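Local atomic coordinates of oligogalacturonate lyase (Yersinia enterocolitica subsp. enterocolitica, PDB entry 3PE7), a protein that cleaves short oligogalacturonates derived from pectin by beta-elimination in the cytoplasm, with a bound manganese ion in its seven-bladed beta-propeller. Residues D263-S268 and N276-S281; N318-Y323 and R337-W342. All coordinates share one frame; numbering follows the deposited sequence.

Contact 1 of 2, residues D263-S268 and N276-S281; sequences DRFIYS and NRQLTS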
loop_
_atom_site.group_PDB
_atom_site.type_symbol
_atom_site.label_atom_id
_atom_site.label_comp_id
_atom_site.label_asym_id
_atom_site.label_seq_id
_atom_site.Cartn_x
_atom_site.Cartn_y
_atom_site.Cartn_z
ATOM N N ASP A 263 11.488 0.491 21.303
ATOM C CA ASP A 263 11.803 1.642 20.441
ATOM C C ASP A 263 11.908 1.230 18.982
ATOM O O ASP A 263 12.493 0.199 18.660
ATOM C CB ASP A 263 13.096 2.329 20.883
ATOM C CG ASP A 263 12.958 3.021 22.224
ATOM O OD1 ASP A 263 11.805 3.314 22.631
ATOM O OD2 ASP A 263 14.008 3.273 22.857
ATOM N N ARG A 264 11.295 2.030 18.122
ATOM C CA ARG A 264 11.328 1.816 16.685
ATOM C C ARG A 264 12.127 2.924 16.039
ATOM O O ARG A 264 12.111 4.055 16.522
ATOM C CB ARG A 264 9.897 1.859 16.129
ATOM C CG ARG A 264 9.253 0.501 15.878
ATOM C CD ARG A 264 8.925 -0.234 17.136
ATOM N NE ARG A 264 8.055 -1.388 16.858
ATOM C CZ ARG A 264 7.917 -2.429 17.680
ATOM N NH1 ARG A 264 7.112 -3.433 17.356
ATOM N NH2 ARG A 264 8.584 -2.473 18.827
ATOM N N PHE A 265 12.788 2.602 14.923
ATOM C CA PHE A 265 13.629 3.558 14.196
ATOM C C PHE A 265 13.386 3.500 12.692
ATOM O O PHE A 265 13.234 2.416 12.127
ATOM C CB PHE A 265 15.113 3.288 14.486
ATOM C CG PHE A 265 15.485 3.512 15.921
ATOM C CD1 PHE A 265 15.895 4.765 16.350
ATOM C CD2 PHE A 265 15.387 2.474 16.854
ATOM C CE1 PHE A 265 16.208 4.985 17.699
ATOM C CE2 PHE A 265 15.715 2.687 18.192
ATOM C CZ PHE A 265 16.123 3.940 18.604
ATOM N N ILE A 266 13.323 4.672 12.063
ATOM C CA ILE A 266 13.293 4.758 10.594
ATOM C C ILE A 266 14.720 4.722 10.049
ATOM O O ILE A 266 15.596 5.465 10.534
ATOM C CB ILE A 266 12.589 6.050 10.087
ATOM C CG1 ILE A 266 11.174 6.171 10.668
ATOM C CG2 ILE A 266 12.566 6.097 8.575
ATOM C CD1 ILE A 266 10.511 7.532 10.375
ATOM N N TYR A 267 14.939 3.858 9.059
ATOM C CA TYR A 267 16.239 3.691 8.408
ATOM C C TYR A 267 16.085 3.923 6.918
ATOM O O TYR A 267 14.990 3.789 6.363
ATOM C CB TYR A 267 16.747 2.259 8.602
ATOM C CG TYR A 267 17.565 2.025 9.854
ATOM C CD1 TYR A 267 18.949 1.861 9.789
ATOM C CD2 TYR A 267 16.955 1.980 11.105
ATOM C CE1 TYR A 267 19.706 1.635 10.947
ATOM C CE2 TYR A 267 17.709 1.756 12.265
ATOM C CZ TYR A 267 19.074 1.589 12.170
ATOM O OH TYR A 267 19.808 1.385 13.322
ATOM N N SER A 268 17.187 4.281 6.270
ATOM C CA SER A 268 17.222 4.422 4.825
ATOM C C SER A 268 18.358 3.555 4.319
ATOM O O SER A 268 19.382 3.437 5.004
ATOM C CB SER A 268 17.522 5.881 4.479
ATOM O OG SER A 268 17.065 6.155 3.179
ATOM N N ASN A 276 23.211 1.434 4.999
ATOM C CA ASN A 276 21.992 1.620 5.772
ATOM C C ASN A 276 22.238 2.637 6.881
ATOM O O ASN A 276 23.215 2.513 7.643
ATOM C CB ASN A 276 21.534 0.284 6.380
ATOM C CG ASN A 276 21.047 -0.707 5.337
ATOM O OD1 ASN A 276 21.801 -1.153 4.460
ATOM N ND2 ASN A 276 19.786 -1.071 5.434
ATOM N N ARG A 277 21.377 3.651 6.959
ATOM C CA ARG A 277 21.536 4.723 7.945
ATOM C C ARG A 277 20.279 4.918 8.785
ATOM O O ARG A 277 19.168 4.917 8.257
ATOM C CB ARG A 277 21.888 6.032 7.227
ATOM C CG ARG A 277 23.296 6.026 6.654
ATOM C CD ARG A 277 23.741 7.458 6.381
ATOM N NE ARG A 277 23.751 7.753 4.955
ATOM C CZ ARG A 277 24.822 8.202 4.304
ATOM N NH1 ARG A 277 25.964 8.420 4.955
ATOM N NH2 ARG A 277 24.753 8.439 3.002
ATOM N N GLN A 278 20.470 5.084 10.094
ATOM C CA GLN A 278 19.380 5.389 11.013
ATOM C C GLN A 278 19.021 6.866 10.894
ATOM O O GLN A 278 19.876 7.746 11.074
ATOM C CB GLN A 278 19.786 5.060 12.453
ATOM C CG GLN A 278 18.680 5.265 13.457
ATOM C CD GLN A 278 19.118 4.944 14.876
ATOM O OE1 GLN A 278 19.421 3.801 15.199
ATOM N NE2 GLN A 278 19.130 5.949 15.724
ATOM N N LEU A 279 17.762 7.142 10.594
ATOM C CA LEU A 279 17.328 8.518 10.386
ATOM C C LEU A 279 16.765 9.146 11.655
ATOM O O LEU A 279 17.139 10.270 12.011
ATOM C CB LEU A 279 16.323 8.599 9.227
ATOM C CG LEU A 279 16.788 8.018 7.889
ATOM C CD1 LEU A 279 15.693 8.177 6.833
ATOM C CD2 LEU A 279 18.113 8.665 7.418
ATOM N N THR A 280 15.865 8.425 12.328
ATOM C CA THR A 280 15.168 8.969 13.504
ATOM C C THR A 280 14.419 7.871 14.249
ATOM O O THR A 280 14.174 6.790 13.713
ATOM C CB THR A 280 14.190 10.123 13.130
ATOM O OG1 THR A 280 13.671 10.712 14.330
ATOM C CG2 THR A 280 13.012 9.619 12.257
ATOM N N SER A 281 14.073 8.145 15.506
ATOM C CA SER A 281 13.232 7.244 16.269
ATOM C C SER A 281 11.787 7.580 15.898
ATOM O O SER A 281 11.520 8.653 15.351
ATOM C CB SER A 281 13.473 7.447 17.766
ATOM O OG SER A 281 13.200 8.790 18.111
#

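Contact 2 of 2, residues N318-Y323 and R337-W342; sequences NDPFLY and RHDTSW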
loop_
_atom_site.group_PDB
_atom_site.type_symbol
_atom_site.label_atom_id
_atom_site.label_comp_id
_atom_site.label_asym_id
_atom_site.label_seq_id
_atom_site.Cartn_x
_atom_site.Cartn_y
_atom_site.Cartn_z
ATOM N N ASN A 318 -4.269 1.488 21.596
ATOM C CA ASN A 318 -3.052 2.022 22.249
ATOM C C ASN A 318 -2.668 3.432 21.782
ATOM O O ASN A 318 -2.398 4.331 22.604
ATOM C CB ASN A 318 -1.861 1.064 22.068
ATOM C CG ASN A 318 -0.633 1.476 22.892
ATOM O OD1 ASN A 318 0.510 1.317 22.441
ATOM N ND2 ASN A 318 -0.862 1.979 24.105
ATOM N N ASP A 319 -2.613 3.607 20.465
ATOM C CA ASP A 319 -2.154 4.862 19.902
ATOM C C ASP A 319 -3.055 5.241 18.736
ATOM O O ASP A 319 -2.902 4.695 17.647
ATOM C CB ASP A 319 -0.698 4.732 19.423
ATOM C CG ASP A 319 -0.066 6.084 19.096
ATOM O OD1 ASP A 319 1.179 6.188 19.084
ATOM O OD2 ASP A 319 -0.798 7.060 18.885
ATOM N N PRO A 320 -3.999 6.183 18.956
ATOM C CA PRO A 320 -4.981 6.544 17.929
ATOM C C PRO A 320 -4.464 7.624 16.930
ATOM O O PRO A 320 -5.231 8.104 16.076
ATOM C CB PRO A 320 -6.139 7.118 18.766
ATOM C CG PRO A 320 -5.437 7.818 19.902
ATOM C CD PRO A 320 -4.248 6.886 20.236
ATOM N N PHE A 321 -3.202 8.020 17.078
ATOM C CA PHE A 321 -2.693 9.190 16.364
ATOM C C PHE A 321 -2.005 8.888 15.043
ATOM O O PHE A 321 -1.448 7.799 14.854
ATOM C CB PHE A 321 -1.737 9.994 17.261
ATOM C CG PHE A 321 -2.419 10.579 18.455
ATOM C CD1 PHE A 321 -2.277 9.985 19.704
ATOM C CD2 PHE A 321 -3.243 11.707 18.321
ATOM C CE1 PHE A 321 -2.937 10.512 20.835
ATOM C CE2 PHE A 321 -3.920 12.239 19.446
ATOM C CZ PHE A 321 -3.753 11.639 20.702
ATOM N N LEU A 322 -2.081 9.872 14.149
ATOM C CA LEU A 322 -1.258 9.936 12.937
ATOM C C LEU A 322 -0.084 10.871 13.197
ATOM O O LEU A 322 -0.277 11.978 13.718
ATOM C CB LEU A 322 -2.081 10.448 11.751
ATOM C CG LEU A 322 -3.197 9.483 11.315
ATOM C CD1 LEU A 322 -4.367 10.218 10.694
ATOM C CD2 LEU A 322 -2.690 8.395 10.361
ATOM N N TYR A 323 1.116 10.441 12.791
ATOM C CA TYR A 323 2.330 11.220 13.014
ATOM C C TYR A 323 2.952 11.627 11.703
ATOM O O TYR A 323 2.999 10.832 10.772
ATOM C CB TYR A 323 3.369 10.402 13.783
ATOM C CG TYR A 323 2.903 9.982 15.145
ATOM C CD1 TYR A 323 3.000 10.859 16.233
ATOM C CD2 TYR A 323 2.341 8.726 15.340
ATOM C CE1 TYR A 323 2.548 10.483 17.509
ATOM C CE2 TYR A 323 1.904 8.318 16.616
ATOM C CZ TYR A 323 2.005 9.213 17.685
ATOM O OH TYR A 323 1.554 8.822 18.922
ATOM N N ARG A 337 -5.940 12.480 14.886
ATOM C CA ARG A 337 -6.297 11.136 15.306
ATOM C C ARG A 337 -6.816 10.369 14.104
ATOM O O ARG A 337 -7.634 10.884 13.339
ATOM C CB ARG A 337 -7.419 11.199 16.351
ATOM C CG ARG A 337 -7.089 12.054 17.590
ATOM C CD ARG A 337 -8.346 12.229 18.482
ATOM N NE ARG A 337 -8.726 10.958 19.115
ATOM C CZ ARG A 337 -8.236 10.507 20.263
ATOM N NH1 ARG A 337 -7.369 11.242 20.970
ATOM N NH2 ARG A 337 -8.616 9.326 20.715
ATOM N N HIS A 338 -6.361 9.129 13.934
ATOM C CA HIS A 338 -7.087 8.225 13.033
ATOM C C HIS A 338 -8.267 7.546 13.759
ATOM O O HIS A 338 -9.341 7.342 13.161
ATOM C CB HIS A 338 -6.142 7.211 12.344
ATOM C CG HIS A 338 -5.504 6.218 13.271
ATOM N ND1 HIS A 338 -4.152 6.197 13.530
ATOM C CD2 HIS A 338 -6.033 5.180 13.958
ATOM C CE1 HIS A 338 -3.880 5.214 14.375
ATOM N NE2 HIS A 338 -5.011 4.578 14.644
ATOM N N ASP A 339 -8.081 7.216 15.041
ATOM C CA ASP A 339 -9.144 6.569 15.852
ATOM C C ASP A 339 -9.726 5.277 15.256
ATOM O O ASP A 339 -10.886 4.927 15.531
ATOM C CB ASP A 339 -10.296 7.553 16.146
ATOM C CG ASP A 339 -10.075 8.376 17.395
ATOM O OD1 ASP A 339 -9.508 7.846 18.385
ATOM O OD2 ASP A 339 -10.493 9.555 17.385
ATOM N N THR A 340 -8.949 4.558 14.453
ATOM C CA THR A 340 -9.455 3.286 13.922
ATOM C C THR A 340 -9.543 2.227 15.014
ATOM O O THR A 340 -8.775 2.262 15.980
ATOM C CB THR A 340 -8.669 2.779 12.685
ATOM O OG1 THR A 340 -9.515 1.897 11.953
ATOM C CG2 THR A 340 -7.404 2.026 13.075
ATOM N N SER A 341 -10.483 1.303 14.851
ATOM C CA SER A 341 -10.688 0.200 15.802
ATOM C C SER A 341 -9.790 -0.988 15.490
ATOM O O SER A 341 -9.599 -1.868 16.346
ATOM C CB SER A 341 -12.151 -0.272 15.767
ATOM O OG SER A 341 -12.380 -1.048 14.596
ATOM N N TRP A 342 -9.281 -1.014 14.251
ATOM C CA TRP A 342 -8.528 -2.148 13.700
ATOM C C TRP A 342 -9.357 -3.421 13.500
ATOM O O TRP A 342 -8.800 -4.499 13.210
ATOM C CB TRP A 342 -7.289 -2.445 14.554
ATOM C CG TRP A 342 -6.376 -1.260 14.712
ATOM C CD1 TRP A 342 -6.323 -0.397 15.779
ATOM C CD2 TRP A 342 -5.363 -0.821 13.791
ATOM N NE1 TRP A 342 -5.358 0.555 15.579
ATOM C CE2 TRP A 342 -4.742 0.313 14.371
ATOM C CE3 TRP A 342 -4.930 -1.266 12.532
ATOM C CZ2 TRP A 342 -3.718 1.018 13.728
ATOM C CZ3 TRP A 342 -3.897 -0.562 11.897
ATOM C CH2 TRP A 342 -3.315 0.567 12.496
HETATM O O HOH W 1 -4.792 2.575 17.451
#

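Contact 1 of 2, residues D263-S268 and N276-S281
Ile-266 faces both Leu-279 and Thr-280 across a classic beta bulge in the antiparallel hairpin formed by strands 264-269 and 276-285, the last two strands of one propeller blade. Its carbonyl O takes the amide of Leu-279 (N to O, 2.7 Å) in the carbonyl plane and only a weak bond from Thr-280 N, while Ile-266 N reaches Thr-280 O at 2.8 Å. Before the bulge on the second strand, Ser-268 and Arg-277 exchange two backbone bonds. On one face of the sheet, Gln-278 lies across two aromatic rings. Its CB makes a CH-pi contact over the Tyr-267 ring face, 3.8 Å from the centroid. CG anti to the backbone N (chi1 -176°) and an extended chain carry the amide on to Phe-265, where OE1 lies over one ring face, offset toward its rim, amide and ring planes 25° apart. On the other face, Ile-266 CD1 meets Thr-280 CG2 at 3.8 Å; Leu-279, directed at the partner strand from the bulge, puts CD1 on Ser-268 CB. Farther out, Lys-232 forms a cation-pi contact with Tyr-267, and strand 252-258 flanks the hairpin. Phe-265 CE1 rests 3.7 Å from Ser-281 CB.

Contact 2 of 2, residues N318-Y323 and R337-W342
The His-338 imidazole carries Pro-320 O over the centre of one face, 3.3 Å above its plane, and has Leu-322 CG at its edge, 3.9 Å from His-338 CB. Pro-320 CG lies over one face of the Phe-321 ring, 3.7 Å above its plane and offset toward the rim, and also over one face of the Arg-337 guanidinium, 3.6 Å from Arg-337 NH2. At the guanidinium edge, Asp-339 is gripped side-on in a salt bridge: Arg-337 NE meets Asp-339 OD2 at 2.8 Å, nearly in the guanidinium plane, and NH2 meets OD1. A bend at chi3 (69°) turns the arginine back over the proline, while its NH1, hydrogen-bonded to Ser-18 OG, approaches Phe-321 CZ at 3.6 Å, ring and guanidinium planes 76° apart. Pro-320 O accepts two backbone bonds, from His-338 N at 2.6 Å and from Asp-339 N on a lone pair, tying the residue just before strand 321-326 to the loop after strand 331-337. A water in the indole plane joins Asp-319 O to Trp-342 NE1. Asp-319 OD2 accepts from Phe-321 N in an Asx turn. Strand 364-369 of the next blade packs against Leu-322 and His-338.

Contacts 1 and 2 belong to adjacent blades of the seven-bladed propeller and follow one another along the chain. Their centres are 22 Å apart and their nearest atoms about 8 Å, without touching. Contact 1 joins the last two strands of its blade on the protein surface; contact 2 joins the third strand of the next blade to the loop after its fourth. Strand 276-285 bridges them, as its Pro-283 touches Asp-319 and Tyr-323. The nearest metals differ, and neither is bound by the four segments: the Arg-277 side chain is about 8 Å from a calcium ion held by Asp-270 and Glu-272, the His-338 side chain about 11 Å from the manganese ion, whose ligand His-353 meets Trp-342 edge-to-face.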